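Local coordinates for ATP synthase subunit s, mitochondrial (Bos taurus, PDB 3E4G), which regulates mitochondrial ATP synthase, being necessary for its proton conduction and blocking a proton leak through an alternative exit pathway, at residues Leu32-Met37 with Asp70-Ser75; Ile66-Ser71 with Ile90-Cys95. The protein carries 1 engineered substitution. One frame throughout, in Å; residues are numbered along the deposited sequence. Where two conformers were deposited one is given.

Contact 1: Leu32-Met37 with Asp70-Ser75; sequences LRCGAM and DSCIMS. With MG (magnesium ion), chain B.
C34 sets its CB between two side chains of the facing loop, 3.6 Å from C72 SG and equally far from I73 CG2. Its SG lies anti to its own carbonyl carbon, chi1 -69°, which brings the sulfur to 3.7 Å from C72 SG; the two thiols are neighbours without a disulfide. The I73 methyl CG2 reaches the same cysteine through its CB more than its sulfur, and beyond the two segments F10 of helix 2-11 adds to the surroundings of C34.

The backbone of C34 is gripped as well. C34 O accepts two bonds from consecutive residues: C72 N donates at 3.0 Å in the carbonyl plane, whereas S71 OG donates at 2.8 Å from well above that plane. S71 has its hydroxyl anti to the backbone N (chi1 172°), which turns OG to the C34 carbonyl. The same OG takes a weak bond from I73 N, so the hydroxyl joins the C34 carbonyl to the backbone of its own loop, two residues on. A36 CB lies 3.9 Å from S71 OG.

G35, with positive phi, is the C' residue of a Schellman motif ending helix 23-33, where G35 N bonds to L32 O and A36 N to L31 O. Past this turn G35 O binds the magnesium ion at 2.2 Å, and a metal-bound water donates to D70 O. The arrangement is thus a Schellman helix end whose C' carbonyl serves the magnesium site, which T69 O and three waters complete, between the N-terminal domain and the second leucine-rich repeat.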
loop_
_atom_site.group_PDB
_atom_site.type_symbol
_atom_site.label_atom_id
_atom_site.label_comp_id
_atom_site.label_asym_id
_atom_site.label_seq_id
_atom_site.Cartn_x
_atom_site.Cartn_y
_atom_site.Cartn_z
ATOM N N LEU A 32 -7.067 6.419 -6.572
ATOM C CA LEU A 32 -8.517 6.605 -6.653
ATOM C C LEU A 32 -9.080 5.991 -7.958
ATOM O O LEU A 32 -10.173 5.419 -7.925
ATOM C CB LEU A 32 -8.964 8.050 -6.481
ATOM C CG LEU A 32 -9.165 8.472 -5.012
ATOM C CD1 LEU A 32 -7.869 8.427 -4.158
ATOM C CD2 LEU A 32 -9.736 9.912 -5.007
ATOM N N ARG A 33 -8.360 6.053 -9.080
ATOM C CA ARG A 33 -8.917 5.443 -10.306
ATOM C C ARG A 33 -9.033 3.935 -10.139
ATOM O O ARG A 33 -9.866 3.292 -10.797
ATOM C CB ARG A 33 -8.128 5.845 -11.585
ATOM C CG ARG A 33 -6.793 5.165 -11.748
ATOM C CD ARG A 33 -5.900 5.994 -12.651
ATOM N NE ARG A 33 -4.676 5.265 -12.973
ATOM C CZ ARG A 33 -3.495 5.822 -13.210
ATOM N NH1 ARG A 33 -3.373 7.157 -13.209
ATOM N NH2 ARG A 33 -2.439 5.047 -13.430
ATOM N N CYS A 34 -8.188 3.338 -9.261
ATOM C CA CYS A 34 -8.197 1.925 -8.981
ATOM C C CYS A 34 -9.081 1.558 -7.790
ATOM O O CYS A 34 -9.012 0.411 -7.305
ATOM C CB CYS A 34 -6.760 1.408 -8.756
ATOM S SG CYS A 34 -5.747 1.394 -10.232
ATOM N N GLY A 35 -9.952 2.467 -7.335
ATOM C CA GLY A 35 -10.893 2.120 -6.272
ATOM C C GLY A 35 -10.310 2.134 -4.880
ATOM O O GLY A 35 -10.883 1.486 -3.975
ATOM N N ALA A 36 -9.204 2.839 -4.655
ATOM C CA ALA A 36 -8.648 3.070 -3.356
ATOM C C ALA A 36 -8.936 4.522 -2.908
ATOM O O ALA A 36 -9.495 5.351 -3.676
ATOM C CB ALA A 36 -7.155 2.737 -3.339
ATOM N N MET A 37 -8.545 4.836 -1.715
ATOM C CA MET A 37 -8.724 6.184 -1.113
ATOM C C MET A 37 -7.367 6.591 -0.493
ATOM O O MET A 37 -6.555 5.754 -0.105
ATOM C CB MET A 37 -9.799 6.134 0.003
ATOM C CG MET A 37 -11.153 5.648 -0.483
ATOM S SD MET A 37 -12.288 5.571 0.942
ATOM C CE MET A 37 -13.734 4.905 0.156
ATOM N N ASP A 70 -11.294 -3.229 -1.836
ATOM C CA ASP A 70 -12.011 -3.586 -3.068
ATOM C C ASP A 70 -11.406 -2.801 -4.235
ATOM O O ASP A 70 -12.099 -2.209 -5.054
ATOM C CB ASP A 70 -13.509 -3.347 -2.931
ATOM C CG ASP A 70 -14.183 -4.407 -2.081
ATOM O OD1 ASP A 70 -13.995 -5.593 -2.443
ATOM O OD2 ASP A 70 -14.940 -4.101 -1.164
ATOM N N SER A 71 -10.076 -2.850 -4.349
ATOM C CA SER A 71 -9.297 -2.071 -5.305
ATOM C C SER A 71 -8.618 -3.003 -6.301
ATOM O O SER A 71 -8.268 -4.148 -5.971
ATOM C CB SER A 71 -8.274 -1.261 -4.539
ATOM O OG SER A 71 -7.337 -0.603 -5.367
ATOM N N CYS A 72 -8.339 -2.477 -7.497
ATOM C CA CYS A 72 -7.625 -3.256 -8.551
ATOM C C CYS A 72 -6.173 -2.952 -8.625
ATOM O O CYS A 72 -5.519 -3.356 -9.621
ATOM C CB CYS A 72 -8.339 -3.046 -9.936
ATOM S SG CYS A 72 -8.175 -1.375 -10.574
ATOM N N ILE A 73 -5.573 -2.344 -7.604
ATOM C CA ILE A 73 -4.132 -2.107 -7.628
ATOM C C ILE A 73 -3.392 -3.439 -7.677
ATOM O O ILE A 73 -3.761 -4.459 -7.098
ATOM C CB ILE A 73 -3.676 -1.247 -6.446
ATOM C CG1 ILE A 73 -4.006 -1.899 -5.083
ATOM C CG2 ILE A 73 -4.220 0.166 -6.577
ATOM C CD1 ILE A 73 -3.534 -0.986 -3.900
ATOM N N MET A 74 -2.237 -3.378 -8.387
ATOM C CA MET A 74 -1.362 -4.588 -8.500
ATOM C C MET A 74 -0.017 -4.201 -8.957
ATOM O O MET A 74 0.124 -3.286 -9.754
ATOM C CB MET A 74 -1.950 -5.639 -9.213
ATOM C CG MET A 74 -2.100 -5.271 -10.455
ATOM S SD MET A 74 -2.900 -6.656 -11.439
ATOM C CE MET A 74 -2.083 -8.100 -10.872
ATOM N N SER A 75 0.963 -4.995 -8.608
ATOM C CA SER A 75 2.283 -5.056 -9.162
ATOM C C SER A 75 2.884 -3.732 -9.511
ATOM O O SER A 75 3.267 -2.925 -8.611
ATOM C CB SER A 75 2.328 -6.136 -10.309
ATOM O OG SER A 75 1.575 -5.680 -11.442
HETATM MG MG MG B . -12.460 1.131 -2.433
HETATM O O HOH W 1 -13.781 -0.026 -4.235
HETATM O O HOH W 2 -14.130 0.709 -0.800
HETATM O O HOH W 3 -13.530 3.168 -3.145
#

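Contact 2: Ile66-Ser71 with Ile90-Cys95; sequences IDATDS and IRLCKC. With MG (magnesium ion), chain B.
R91 runs its extended side chain beside that of D67, the two heading in one direction, until NH1, in the conformer described, meets D67 OD1 at 3.2 Å in a salt bridge. The carboxylate and guanidinium planes stand 84° apart; OD1 lies in the guanidinium plane but is met on its syn side from clearly out of the carboxylate plane. T69 OG1 donates to the same oxygen at 2.7 Å, and with R91 NH1 in this conformer it would hold the carboxylate's rotation; the hydroxyl also lies 2.8 Å from R91 NH1. C93 CB sits over one guanidinium face, toward its rim.

On the opposite face of the sheet, I66 packs on I90, and A68 CB lies 4.1 Å from L92 CD2. Just beyond the strand, C95 SG lies 3.1 Å from A68 O and also packs on A68 CB. The backbones run parallel, 2° apart, with R91 N bonded to I66 O, A68 N to R91 O and C93 N to A68 O; D70 N to C93 O carries the pairing past the strand ends.

There K94, bent at chi3 (-76°), lays its chain across the D70 carboxylate. CE comes within 3.5 Å of D70 OD2, but the ion pair with NZ is long and a water bridges the two. T69 O binds the magnesium ion at 2.3 Å. Parallel, in-register pairing of neighbouring strands, here leading from the second repeat into the third, is characteristic of the sheet of a leucine-rich repeat fold.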
loop_
_atom_site.group_PDB
_atom_site.type_symbol
_atom_site.label_atom_id
_atom_site.label_comp_id
_atom_site.label_asym_id
_atom_site.label_seq_id
_atom_site.Cartn_x
_atom_site.Cartn_y
_atom_site.Cartn_z
ATOM N N ILE A 66 -3.266 5.486 3.154
ATOM C CA ILE A 66 -3.874 4.847 1.992
ATOM C C ILE A 66 -4.810 3.783 2.484
ATOM O O ILE A 66 -4.452 2.992 3.361
ATOM C CB ILE A 66 -2.798 4.228 1.076
ATOM C CG1 ILE A 66 -1.885 5.349 0.535
ATOM C CG2 ILE A 66 -3.437 3.392 -0.042
ATOM C CD1 ILE A 66 -0.605 4.822 -0.137
ATOM N N ASP A 67 -6.032 3.734 1.914
ATOM C CA ASP A 67 -6.998 2.698 2.240
ATOM C C ASP A 67 -7.485 2.114 0.928
ATOM O O ASP A 67 -8.319 2.744 0.241
ATOM C CB ASP A 67 -8.166 3.248 3.070
ATOM C CG ASP A 67 -9.181 2.219 3.402
ATOM O OD1 ASP A 67 -9.085 1.075 2.892
ATOM O OD2 ASP A 67 -10.071 2.577 4.230
ATOM N N ALA A 68 -6.895 0.999 0.520
ATOM C CA ALA A 68 -7.249 0.318 -0.724
ATOM C C ALA A 68 -8.130 -0.850 -0.370
ATOM O O ALA A 68 -7.632 -1.929 0.003
ATOM C CB ALA A 68 -5.970 -0.118 -1.453
ATOM N N THR A 69 -9.443 -0.637 -0.441
ATOM C CA THR A 69 -10.437 -1.684 -0.178
ATOM C C THR A 69 -11.179 -1.947 -1.459
ATOM O O THR A 69 -11.671 -1.025 -2.102
ATOM C CB THR A 69 -11.387 -1.230 0.968
ATOM O OG1 THR A 69 -10.603 -1.095 2.176
ATOM C CG2 THR A 69 -12.488 -2.278 1.224
ATOM N N ASP A 70 -11.294 -3.229 -1.836
ATOM C CA ASP A 70 -12.011 -3.586 -3.068
ATOM C C ASP A 70 -11.406 -2.801 -4.235
ATOM O O ASP A 70 -12.099 -2.209 -5.054
ATOM C CB ASP A 70 -13.509 -3.347 -2.931
ATOM C CG ASP A 70 -14.183 -4.407 -2.081
ATOM O OD1 ASP A 70 -13.995 -5.593 -2.443
ATOM O OD2 ASP A 70 -14.940 -4.101 -1.164
ATOM N N SER A 71 -10.076 -2.850 -4.349
ATOM C CA SER A 71 -9.297 -2.071 -5.305
ATOM C C SER A 71 -8.618 -3.003 -6.301
ATOM O O SER A 71 -8.268 -4.148 -5.971
ATOM C CB SER A 71 -8.274 -1.261 -4.539
ATOM O OG SER A 71 -7.337 -0.603 -5.367
ATOM N N ILE A 90 -0.868 2.180 5.566
ATOM C CA ILE A 90 -1.430 1.534 4.386
ATOM C C ILE A 90 -2.337 0.415 4.828
ATOM O O ILE A 90 -1.955 -0.454 5.611
ATOM C CB ILE A 90 -0.329 0.955 3.457
ATOM C CG1 ILE A 90 0.589 2.066 2.946
ATOM C CG2 ILE A 90 -0.979 0.179 2.281
ATOM C CD1 ILE A 90 1.769 1.539 2.121
ATOM N N ARG A 91 -3.559 0.405 4.291
ATOM C CA ARG A 91 -4.503 -0.702 4.464
ATOM C C ARG A 91 -4.783 -1.274 3.071
ATOM O O ARG A 91 -5.138 -0.522 2.147
ATOM C CB ARG A 91 -5.797 -0.192 5.104
ATOM C CG ARG A 91 -6.787 -1.232 5.349
ATOM C CD ARG A 91 -7.881 -0.561 6.259
ATOM N NE ARG A 91 -8.734 -1.524 6.774
ATOM C CZ ARG A 91 -9.917 -1.801 6.066
ATOM N NH1 ARG A 91 -10.150 -1.143 4.964
ATOM N NH2 ARG A 91 -10.806 -2.595 6.605
ATOM N N LEU A 92 -4.625 -2.572 2.962
ATOM C CA LEU A 92 -4.941 -3.355 1.735
ATOM C C LEU A 92 -6.034 -4.350 2.180
ATOM O O LEU A 92 -5.742 -5.245 2.996
ATOM C CB LEU A 92 -3.698 -4.110 1.230
ATOM C CG LEU A 92 -2.487 -3.241 0.950
ATOM C CD1 LEU A 92 -1.270 -4.097 0.572
ATOM C CD2 LEU A 92 -2.746 -2.151 -0.062
ATOM N N CYS A 93 -7.242 -4.182 1.691
ATOM C CA CYS A 93 -8.377 -5.006 2.121
ATOM C C CYS A 93 -9.139 -5.435 0.888
ATOM O O CYS A 93 -9.573 -4.602 0.088
ATOM C CB CYS A 93 -9.269 -4.173 3.073
ATOM S SG CYS A 93 -10.735 -5.043 3.619
ATOM N N LYS A 94 -9.311 -6.752 0.716
ATOM C CA LYS A 94 -10.088 -7.262 -0.432
ATOM C C LYS A 94 -9.492 -6.673 -1.730
ATOM O O LYS A 94 -10.191 -6.217 -2.638
ATOM C CB LYS A 94 -11.576 -6.923 -0.301
ATOM C CG LYS A 94 -12.229 -7.630 0.852
ATOM C CD LYS A 94 -13.735 -7.288 1.069
ATOM C CE LYS A 94 -13.938 -5.944 1.691
ATOM N NZ LYS A 94 -15.366 -5.803 2.283
ATOM N N CYS A 95 -8.140 -6.730 -1.800
ATOM C CA CYS A 95 -7.381 -6.363 -3.023
ATOM C C CYS A 95 -7.046 -7.676 -3.695
ATOM O O CYS A 95 -6.067 -8.350 -3.373
ATOM C CB CYS A 95 -6.159 -5.543 -2.724
ATOM S SG CYS A 95 -6.521 -3.898 -2.098
HETATM MG MG MG B . -12.460 1.131 -2.433
HETATM O O HOH W 4 -12.766 -6.205 -4.909
HETATM O O HOH W 5 -16.789 -5.599 -0.023
HETATM O O HOH W 1 -13.781 -0.026 -4.235
HETATM O O HOH W 6 -9.995 -6.352 -5.690
HETATM O O HOH W 2 -14.130 0.709 -0.800
HETATM O O HOH W 3 -13.530 3.168 -3.145
#

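In the fold
From the N terminus, the chain leaves helix 23-33 through the first segment of contact 1, enters edge strand 37-40, and returns along strand 63-69, antiparallel to it. Contact 1 closes this excursion at the loop that follows strand 63-69. Contact 2 begins on that strand, shares D70 and S71 with contact 1, and closes the next excursion at strand 89-93 and the turn after it, so the two loops overlap in sequence without nesting. They also touch in space: A36 and I73 pack against A68, and M37 N probably bonds to D67 O. Together they tie the N-terminal domain to repeats 2 and 3, with the magnesium ion bound from both sides of the junction.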